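Protein SSD1 (Saccharomyces cerevisiae S288C, PDB 7AM1) binds messenger RNA, including its untranslated regions, and represses translation, as a non-enzymatic member of the RNase II family. Local coordinates at residues F660-P663 with A668-V671; H673-A678 with T683-D688; L717-I722 with P902-R907; N723-G726 with Q731-T734. One frame throughout, in Å; residues are numbered along the deposited sequence.

In the fold
Interactions 1 and 2 share helix 668-681 and touch, their centres 14 Å apart: H673 NE2 makes a probable hydrogen bond of 2.7 Å to F660 O, and F660 CE1 lies 3.6 Å from L676 CD2. Interaction 1 and the helical half of interaction 2 fall in the RNB domain. Interaction 2 closes the turn into helix 689-725, whose far end carries interactions 3 and 4; these two lie 9 Å apart by centres, both on the C-terminal sheet, with I722 O 3.8 Å from L732 CD1. The pairs sit on opposite sides of the chain's centre, interactions 2 and 4 being 55 Å apart between centres. The protein is a pseudonuclease.

Interaction 1: F660-P663 with A668-V671; sequences FTAP and ADHV
F660 meets D669 through its backbone: D669 OD2 lies 3.0 Å from F660 C, while the phenyl ring turns from the carboxylate to pack on V672 and L676, further along the same helix. F660 N and T661 N also come near this oxygen, but at angles too poor for hydrogen bonds; F660 N is hydrogen-bonded to N557 OD1 and T661 OG1 to N557 ND2. The genuine bond comes at A662, whose N donates to D669 OD2 over 2.9 Å, nearly straight (166°), entering from above the carboxylate plane. With CG anti to its carbonyl carbon (chi1 -65°), D669 reaches from the first helical turn into the loop, and a salt bridge from R666 gives buried OD2 a second, charged partner. P663 then rests its CA 3.7 Å from D669 CB. Its carbonyl O accepts from H670 NE2 at 2.8 Å; the oxygen lies at the edge of the imidazole, close to the ring plane, though the bond is bent. A leucine in place of H670 would probably leave P663 O without this donor and abolish the ring stack with Y667. These residues fall within the sequence signature of the RNase II family. The loop 660-663 folds back on the start of helix 668-681, with helix 544-568 covering F660 and T661 and helix 689-725 packing on A668 and V671.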
# COMPACT_ATOMS: atom_id res chain seq x y z
N PHE A 660 -1.73 -19.29 -0.07
CA PHE A 660 -1.71 -20.52 -0.85
C PHE A 660 -2.23 -20.33 -2.27
O PHE A 660 -1.84 -21.11 -3.15
CB PHE A 660 -2.56 -21.59 -0.12
CG PHE A 660 -3.02 -22.74 -0.98
CD1 PHE A 660 -2.26 -23.90 -1.07
CD2 PHE A 660 -4.24 -22.70 -1.64
CE1 PHE A 660 -2.69 -24.98 -1.84
CE2 PHE A 660 -4.68 -23.77 -2.41
CZ PHE A 660 -3.90 -24.91 -2.50
N THR A 661 -3.00 -19.27 -2.55
CA THR A 661 -3.79 -19.16 -3.77
C THR A 661 -3.10 -18.43 -4.92
O THR A 661 -3.73 -18.25 -5.97
CB THR A 661 -5.13 -18.45 -3.47
OG1 THR A 661 -4.89 -17.28 -2.67
CG2 THR A 661 -6.11 -19.38 -2.74
N ALA A 662 -1.85 -18.00 -4.77
CA ALA A 662 -1.18 -17.21 -5.81
C ALA A 662 0.29 -17.59 -5.92
O ALA A 662 1.18 -16.74 -5.81
CB ALA A 662 -1.34 -15.72 -5.52
N PRO A 663 0.58 -18.86 -6.20
CA PRO A 663 1.99 -19.28 -6.34
C PRO A 663 2.69 -18.73 -7.57
O PRO A 663 3.93 -18.76 -7.62
CB PRO A 663 1.89 -20.81 -6.41
CG PRO A 663 0.54 -21.04 -7.05
CD PRO A 663 -0.35 -19.99 -6.43
N ALA A 668 6.12 -17.05 -1.08
CA ALA A 668 5.68 -17.65 0.17
C ALA A 668 4.75 -18.83 -0.10
O ALA A 668 4.82 -19.86 0.59
CB ALA A 668 4.97 -16.61 1.04
N ASP A 669 3.89 -18.71 -1.11
CA ASP A 669 2.98 -19.79 -1.47
C ASP A 669 3.74 -21.05 -1.86
O ASP A 669 3.23 -22.16 -1.65
CB ASP A 669 2.06 -19.34 -2.60
CG ASP A 669 1.13 -18.21 -2.19
OD1 ASP A 669 1.63 -17.22 -1.63
OD2 ASP A 669 -0.09 -18.30 -2.44
N HIS A 670 4.93 -20.91 -2.44
CA HIS A 670 5.73 -22.09 -2.77
C HIS A 670 6.06 -22.87 -1.51
O HIS A 670 5.91 -24.10 -1.47
CB HIS A 670 7.02 -21.69 -3.49
CG HIS A 670 6.80 -21.19 -4.88
ND1 HIS A 670 7.61 -21.55 -5.94
CD2 HIS A 670 5.86 -20.37 -5.40
CE1 HIS A 670 7.18 -20.97 -7.04
NE2 HIS A 670 6.12 -20.25 -6.74
N VAL A 671 6.52 -22.18 -0.47
CA VAL A 671 6.81 -22.84 0.80
C VAL A 671 5.54 -23.50 1.35
O VAL A 671 5.56 -24.65 1.78
CB VAL A 671 7.39 -21.83 1.81
CG1 VAL A 671 7.71 -22.52 3.12
CG2 VAL A 671 8.63 -21.15 1.24

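Interaction 2: H673-A678 with T683-D688; sequences HRQLKA and TPYTED
T683 N donates to A678 O at 3.0 Å, bringing the chain just past helix 668-681 back onto its end. Beside this bond T683 OG1 packs 3.7 Å from A678 CB. Y685, its CG anti to the backbone N (chi1 -173°), lays its ring along the helix flank: CD1 lies 4.1 Å from A678 CB, and the phenol end passes Q675, whose CG is 3.5 Å from Y685 CZ. The extended Q675 chain carries NE2 to Y685 OH, a bond of 3.2 Å running almost straight (162°) within the amide plane, which stands perpendicular to the ring. The other end of this amide is fixed by L573 N donating to Q675 OE1. A valine replacing Y685 would probably cost Q675 NE2 its phenol partner and open a gap alongside the glutamine chain where the ring lay. The loop 683-688 joins helix 668-681 to helix 689-725, ending at D688, the N-cap of the second helix, whose OD1 accepts from E690 N. L692 of that helix touches both Q675 and Y685, and helix 544-568 adds L568 to the same pair.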
# COMPACT_ATOMS: atom_id res chain seq x y z
N HIS A 673 2.93 -24.48 -0.33
CA HIS A 673 2.56 -25.62 -1.15
C HIS A 673 3.40 -26.85 -0.80
O HIS A 673 2.87 -27.96 -0.70
CB HIS A 673 2.72 -25.28 -2.63
CG HIS A 673 1.59 -24.47 -3.19
ND1 HIS A 673 1.21 -24.55 -4.51
CD2 HIS A 673 0.77 -23.57 -2.61
CE1 HIS A 673 0.19 -23.73 -4.72
NE2 HIS A 673 -0.09 -23.12 -3.58
N ARG A 674 4.70 -26.67 -0.60
CA ARG A 674 5.54 -27.80 -0.23
C ARG A 674 5.18 -28.32 1.16
O ARG A 674 5.22 -29.53 1.40
CB ARG A 674 7.02 -27.40 -0.30
CG ARG A 674 7.45 -27.03 -1.72
CD ARG A 674 8.97 -27.01 -1.88
NE ARG A 674 9.35 -27.04 -3.29
CZ ARG A 674 9.65 -25.98 -4.03
NH1 ARG A 674 9.62 -24.76 -3.50
NH2 ARG A 674 9.98 -26.13 -5.30
N GLN A 675 4.80 -27.42 2.07
CA GLN A 675 4.33 -27.86 3.38
C GLN A 675 3.03 -28.64 3.28
O GLN A 675 2.86 -29.66 3.95
CB GLN A 675 4.17 -26.65 4.30
CG GLN A 675 5.49 -26.06 4.74
CD GLN A 675 5.35 -24.99 5.81
OE1 GLN A 675 4.25 -24.51 6.08
NE2 GLN A 675 6.47 -24.59 6.41
N LEU A 676 2.10 -28.19 2.43
CA LEU A 676 0.84 -28.90 2.29
C LEU A 676 1.05 -30.29 1.70
O LEU A 676 0.44 -31.26 2.16
CB LEU A 676 -0.13 -28.10 1.41
CG LEU A 676 -1.49 -28.76 1.17
CD1 LEU A 676 -2.23 -28.97 2.49
CD2 LEU A 676 -2.32 -27.93 0.21
N LYS A 677 1.92 -30.41 0.69
CA LYS A 677 2.17 -31.71 0.09
C LYS A 677 2.75 -32.69 1.11
O LYS A 677 2.37 -33.87 1.12
CB LYS A 677 3.11 -31.57 -1.10
CG LYS A 677 2.50 -30.80 -2.26
CD LYS A 677 3.36 -30.96 -3.49
CE LYS A 677 2.97 -29.97 -4.55
NZ LYS A 677 3.96 -29.98 -5.66
N ALA A 678 3.66 -32.22 1.96
CA ALA A 678 4.16 -33.07 3.04
C ALA A 678 3.02 -33.57 3.92
O ALA A 678 2.94 -34.76 4.24
CB ALA A 678 5.19 -32.31 3.88
N THR A 683 4.64 -37.21 4.59
CA THR A 683 6.08 -37.39 4.52
C THR A 683 6.77 -36.50 5.55
O THR A 683 6.23 -35.46 5.94
CB THR A 683 6.61 -37.05 3.14
OG1 THR A 683 6.62 -35.63 2.96
CG2 THR A 683 5.73 -37.67 2.07
N PRO A 684 7.96 -36.87 6.01
CA PRO A 684 8.63 -36.05 7.03
C PRO A 684 9.02 -34.70 6.46
O PRO A 684 9.61 -34.60 5.38
CB PRO A 684 9.87 -36.88 7.41
CG PRO A 684 10.09 -37.81 6.28
CD PRO A 684 8.78 -38.02 5.57
N TYR A 685 8.65 -33.65 7.18
CA TYR A 685 9.00 -32.27 6.83
C TYR A 685 10.11 -31.84 7.78
O TYR A 685 9.88 -31.65 8.98
CB TYR A 685 7.79 -31.36 6.94
CG TYR A 685 8.07 -29.98 6.43
CD1 TYR A 685 8.08 -29.71 5.07
CD2 TYR A 685 8.36 -28.94 7.30
CE1 TYR A 685 8.35 -28.45 4.59
CE2 TYR A 685 8.63 -27.68 6.84
CZ TYR A 685 8.64 -27.44 5.49
OH TYR A 685 8.91 -26.17 5.04
N THR A 686 11.32 -31.66 7.23
CA THR A 686 12.53 -31.52 8.04
C THR A 686 13.24 -30.19 7.84
O THR A 686 14.46 -30.09 8.00
CB THR A 686 13.50 -32.67 7.75
OG1 THR A 686 13.75 -32.74 6.34
CG2 THR A 686 12.93 -34.00 8.23
N GLU A 687 12.49 -29.14 7.48
CA GLU A 687 13.10 -27.83 7.32
C GLU A 687 13.45 -27.23 8.68
O GLU A 687 12.72 -27.39 9.66
CB GLU A 687 12.16 -26.89 6.57
CG GLU A 687 11.88 -27.33 5.15
CD GLU A 687 13.13 -27.38 4.29
OE1 GLU A 687 13.98 -26.48 4.45
OE2 GLU A 687 13.26 -28.31 3.47
N ASP A 688 14.58 -26.53 8.73
CA ASP A 688 15.01 -25.87 9.95
C ASP A 688 14.08 -24.70 10.26
O ASP A 688 13.71 -23.94 9.36
CB ASP A 688 16.45 -25.39 9.79
CG ASP A 688 16.96 -24.63 11.00
OD1 ASP A 688 16.37 -24.78 12.09
OD2 ASP A 688 17.94 -23.88 10.86

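Interaction 3: L717-I722 with P902-R907; sequences LLCKTI and PCLTVR
Helix 689-725 packs here on the last strand, 903-908, of an antiparallel five-stranded sheet, C719 and I722 meeting P902 and L904; the sheet is consistent with the C-terminal OB-type domain that follows the RNB domain in the RNase II family. C719 sits between P902 and L904. Its CB presses on P902 CG at 3.5 Å, tighter than usual for two carbons, so the proline ring lies directly against the helix just before the strand begins. Its SG, set anti to the carbonyl carbon (chi1 -74°), touches L904 CD2 at 3.4 Å while still lying against the proline ring, 3.6 Å from P902 CG. The same L904 CD2 methyl also receives I722 CD1 at 3.6 Å, the two side chains crossing at about a right angle. One leucine branch thus fills the space between residues a single helical turn apart. No hydrogen bond spans the contact, which is buried and essentially apolar. Within the helix, L717 O accepts from T721 N and T721 OG1, which arrive from opposite faces of its plane. Strand 888-896 runs alongside, bonded through its backbone to C903 and T905, and supplies A895 and L893, which touch C719 and I722 respectively. L718 touches I755 of strand 755-760, while K720 forms a salt bridge with E839 of helix 834-842.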
# COMPACT_ATOMS: atom_id res chain seq x y z
N LEU A 717 1.56 7.81 -12.37
CA LEU A 717 0.66 7.94 -13.51
C LEU A 717 -0.54 8.82 -13.17
O LEU A 717 -1.05 9.53 -14.05
CB LEU A 717 0.19 6.56 -13.95
CG LEU A 717 -0.68 6.49 -15.21
CD1 LEU A 717 -0.02 7.21 -16.37
CD2 LEU A 717 -0.96 5.03 -15.56
N LEU A 718 -0.99 8.79 -11.92
CA LEU A 718 -2.11 9.64 -11.51
C LEU A 718 -1.73 11.12 -11.56
O LEU A 718 -2.53 11.96 -11.98
CB LEU A 718 -2.57 9.27 -10.10
CG LEU A 718 -3.71 10.12 -9.55
CD1 LEU A 718 -4.93 10.02 -10.45
CD2 LEU A 718 -4.04 9.71 -8.13
N CYS A 719 -0.51 11.45 -11.13
CA CYS A 719 -0.06 12.84 -11.20
C CYS A 719 0.00 13.32 -12.64
O CYS A 719 -0.40 14.44 -12.95
CB CYS A 719 1.30 12.98 -10.52
SG CYS A 719 1.23 12.90 -8.73
N LYS A 720 0.52 12.47 -13.54
CA LYS A 720 0.53 12.80 -14.96
C LYS A 720 -0.88 13.00 -15.49
O LYS A 720 -1.12 13.90 -16.31
CB LYS A 720 1.24 11.68 -15.71
CG LYS A 720 1.31 11.84 -17.21
CD LYS A 720 2.20 10.75 -17.78
CE LYS A 720 1.76 10.30 -19.17
NZ LYS A 720 1.84 8.82 -19.30
N THR A 721 -1.83 12.18 -15.04
CA THR A 721 -3.21 12.29 -15.50
C THR A 721 -3.86 13.56 -14.96
O THR A 721 -4.56 14.27 -15.69
CB THR A 721 -4.00 11.05 -15.06
OG1 THR A 721 -3.44 9.87 -15.66
CG2 THR A 721 -5.44 11.16 -15.47
N ILE A 722 -3.62 13.86 -13.68
CA ILE A 722 -4.17 15.08 -13.10
C ILE A 722 -3.68 16.30 -13.86
O ILE A 722 -4.43 17.26 -14.09
CB ILE A 722 -3.81 15.16 -11.60
CG1 ILE A 722 -4.66 14.17 -10.80
CG2 ILE A 722 -3.97 16.58 -11.09
CD1 ILE A 722 -4.16 13.91 -9.39
N PRO A 902 6.59 13.45 -8.47
CA PRO A 902 5.74 14.64 -8.39
C PRO A 902 5.05 14.71 -7.04
O PRO A 902 4.91 13.71 -6.32
CB PRO A 902 4.75 14.45 -9.53
CG PRO A 902 4.69 12.96 -9.73
CD PRO A 902 6.08 12.47 -9.44
N CYS A 903 4.59 15.91 -6.70
CA CYS A 903 3.97 16.18 -5.41
C CYS A 903 2.55 16.67 -5.64
O CYS A 903 2.34 17.73 -6.23
CB CYS A 903 4.78 17.23 -4.65
SG CYS A 903 6.50 16.75 -4.37
N LEU A 904 1.58 15.91 -5.13
CA LEU A 904 0.20 16.36 -5.15
C LEU A 904 0.00 17.42 -4.09
O LEU A 904 0.47 17.28 -2.96
CB LEU A 904 -0.75 15.19 -4.91
CG LEU A 904 -0.69 14.07 -5.94
CD1 LEU A 904 -1.39 12.82 -5.41
CD2 LEU A 904 -1.32 14.55 -7.24
N THR A 905 -0.69 18.49 -4.46
CA THR A 905 -0.97 19.58 -3.54
C THR A 905 -2.41 20.02 -3.73
O THR A 905 -2.96 19.93 -4.83
CB THR A 905 -0.03 20.78 -3.75
OG1 THR A 905 -0.19 21.29 -5.09
CG2 THR A 905 1.43 20.40 -3.53
N VAL A 906 -3.01 20.51 -2.65
CA VAL A 906 -4.40 20.95 -2.67
C VAL A 906 -4.50 22.31 -2.00
O VAL A 906 -3.74 22.64 -1.08
CB VAL A 906 -5.34 19.95 -1.96
CG1 VAL A 906 -5.47 18.69 -2.78
CG2 VAL A 906 -4.85 19.65 -0.55
N ARG A 907 -5.45 23.11 -2.49
CA ARG A 907 -5.77 24.41 -1.92
C ARG A 907 -7.28 24.58 -1.91
O ARG A 907 -7.98 24.12 -2.82
CB ARG A 907 -5.12 25.55 -2.71
CG ARG A 907 -3.60 25.50 -2.71
CD ARG A 907 -3.03 26.35 -3.82
NE ARG A 907 -1.76 26.95 -3.41
CZ ARG A 907 -1.18 27.98 -4.02
NH1 ARG A 907 -1.76 28.56 -5.07
NH2 ARG A 907 -0.04 28.45 -3.55

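Interaction 4: N723-G726 with Q731-T734; sequences NDMG and QLLT
L732 drives the tight part of this contact, its CD2 methyl lodged against the end of the helix. It lies 3.6 Å from M725 CB and 3.5 Å from both M725 C and G726 N, touching the backbone as closely as the side chain. The other branch packs less closely: L732 CD1 stands 4.0 Å from M725 CB and from M725 CE. The methionine chain bends at its last torsion (chi3 67°), which turns the terminal methyl back to the leucine, and the two side chains cross at about a right angle. G726, the first residue to depart from helical backbone angles, faces the strand without a side chain; a CB there would probably crowd Q731 O and the L732 methyl. The remainder is looser. G726 O and Q731 N are 3.7 Å apart with no hydrogen bond between them, and no other bond joins the two segments. N723 and D724, partly exposed, point their CB atoms away and bind other partners, N723 ND2 reaching A895 O and D724 OD2 reaching S833. L732 is in turn held in its sheet by backbone bonding to L893 of strand 888-896. This is a helix-loop-strand connection with a glycine at the helix end, through which the long helix 689-725 passes into strand 732-741 of the C-terminal sheet, consistent with the OB-type domain of this family.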
# COMPACT_ATOMS: atom_id res chain seq x y z
N ASN A 723 -2.41 16.31 -14.26
CA ASN A 723 -1.87 17.47 -14.95
C ASN A 723 -2.32 17.53 -16.41
O ASN A 723 -2.42 18.62 -16.98
CB ASN A 723 -0.34 17.47 -14.88
CG ASN A 723 0.17 17.89 -13.52
OD1 ASN A 723 -0.57 18.45 -12.71
ND2 ASN A 723 1.45 17.65 -13.27
N ASP A 724 -2.56 16.37 -17.03
CA ASP A 724 -3.07 16.36 -18.39
C ASP A 724 -4.53 16.81 -18.42
O ASP A 724 -4.95 17.51 -19.34
CB ASP A 724 -2.91 14.95 -18.97
CG ASP A 724 -3.47 14.82 -20.38
OD1 ASP A 724 -4.70 14.96 -20.56
OD2 ASP A 724 -2.67 14.56 -21.31
N MET A 725 -5.31 16.43 -17.40
CA MET A 725 -6.68 16.90 -17.30
C MET A 725 -6.75 18.41 -17.13
O MET A 725 -7.72 19.04 -17.57
CB MET A 725 -7.39 16.20 -16.14
CG MET A 725 -7.66 14.72 -16.37
SD MET A 725 -8.18 13.85 -14.88
CE MET A 725 -9.79 14.57 -14.55
N GLY A 726 -5.74 19.00 -16.49
CA GLY A 726 -5.68 20.45 -16.38
C GLY A 726 -4.57 21.05 -17.21
O GLY A 726 -3.93 22.02 -16.79
N GLN A 731 -4.25 23.09 -13.25
CA GLN A 731 -4.85 22.62 -12.01
C GLN A 731 -6.28 22.18 -12.30
O GLN A 731 -6.86 22.54 -13.33
CB GLN A 731 -4.84 23.69 -10.92
CG GLN A 731 -5.83 24.80 -11.17
CD GLN A 731 -5.29 26.16 -10.79
OE1 GLN A 731 -5.37 27.11 -11.57
NE2 GLN A 731 -4.73 26.27 -9.59
N LEU A 732 -6.82 21.37 -11.40
CA LEU A 732 -8.20 20.93 -11.46
C LEU A 732 -8.95 21.52 -10.27
O LEU A 732 -8.36 21.94 -9.28
CB LEU A 732 -8.32 19.40 -11.43
CG LEU A 732 -7.57 18.63 -12.52
CD1 LEU A 732 -7.72 17.14 -12.27
CD2 LEU A 732 -8.06 19.01 -13.91
N LEU A 733 -10.27 21.59 -10.42
CA LEU A 733 -11.16 22.03 -9.36
C LEU A 733 -12.19 20.93 -9.16
O LEU A 733 -12.86 20.53 -10.11
CB LEU A 733 -11.82 23.36 -9.72
CG LEU A 733 -12.76 24.00 -8.69
CD1 LEU A 733 -12.01 24.32 -7.40
CD2 LEU A 733 -13.41 25.27 -9.26
N THR A 734 -12.30 20.43 -7.93
CA THR A 734 -13.25 19.36 -7.67
C THR A 734 -13.78 19.49 -6.25
O THR A 734 -13.12 20.05 -5.37
CB THR A 734 -12.63 17.97 -7.86
OG1 THR A 734 -13.65 16.97 -7.75
CG2 THR A 734 -11.55 17.71 -6.83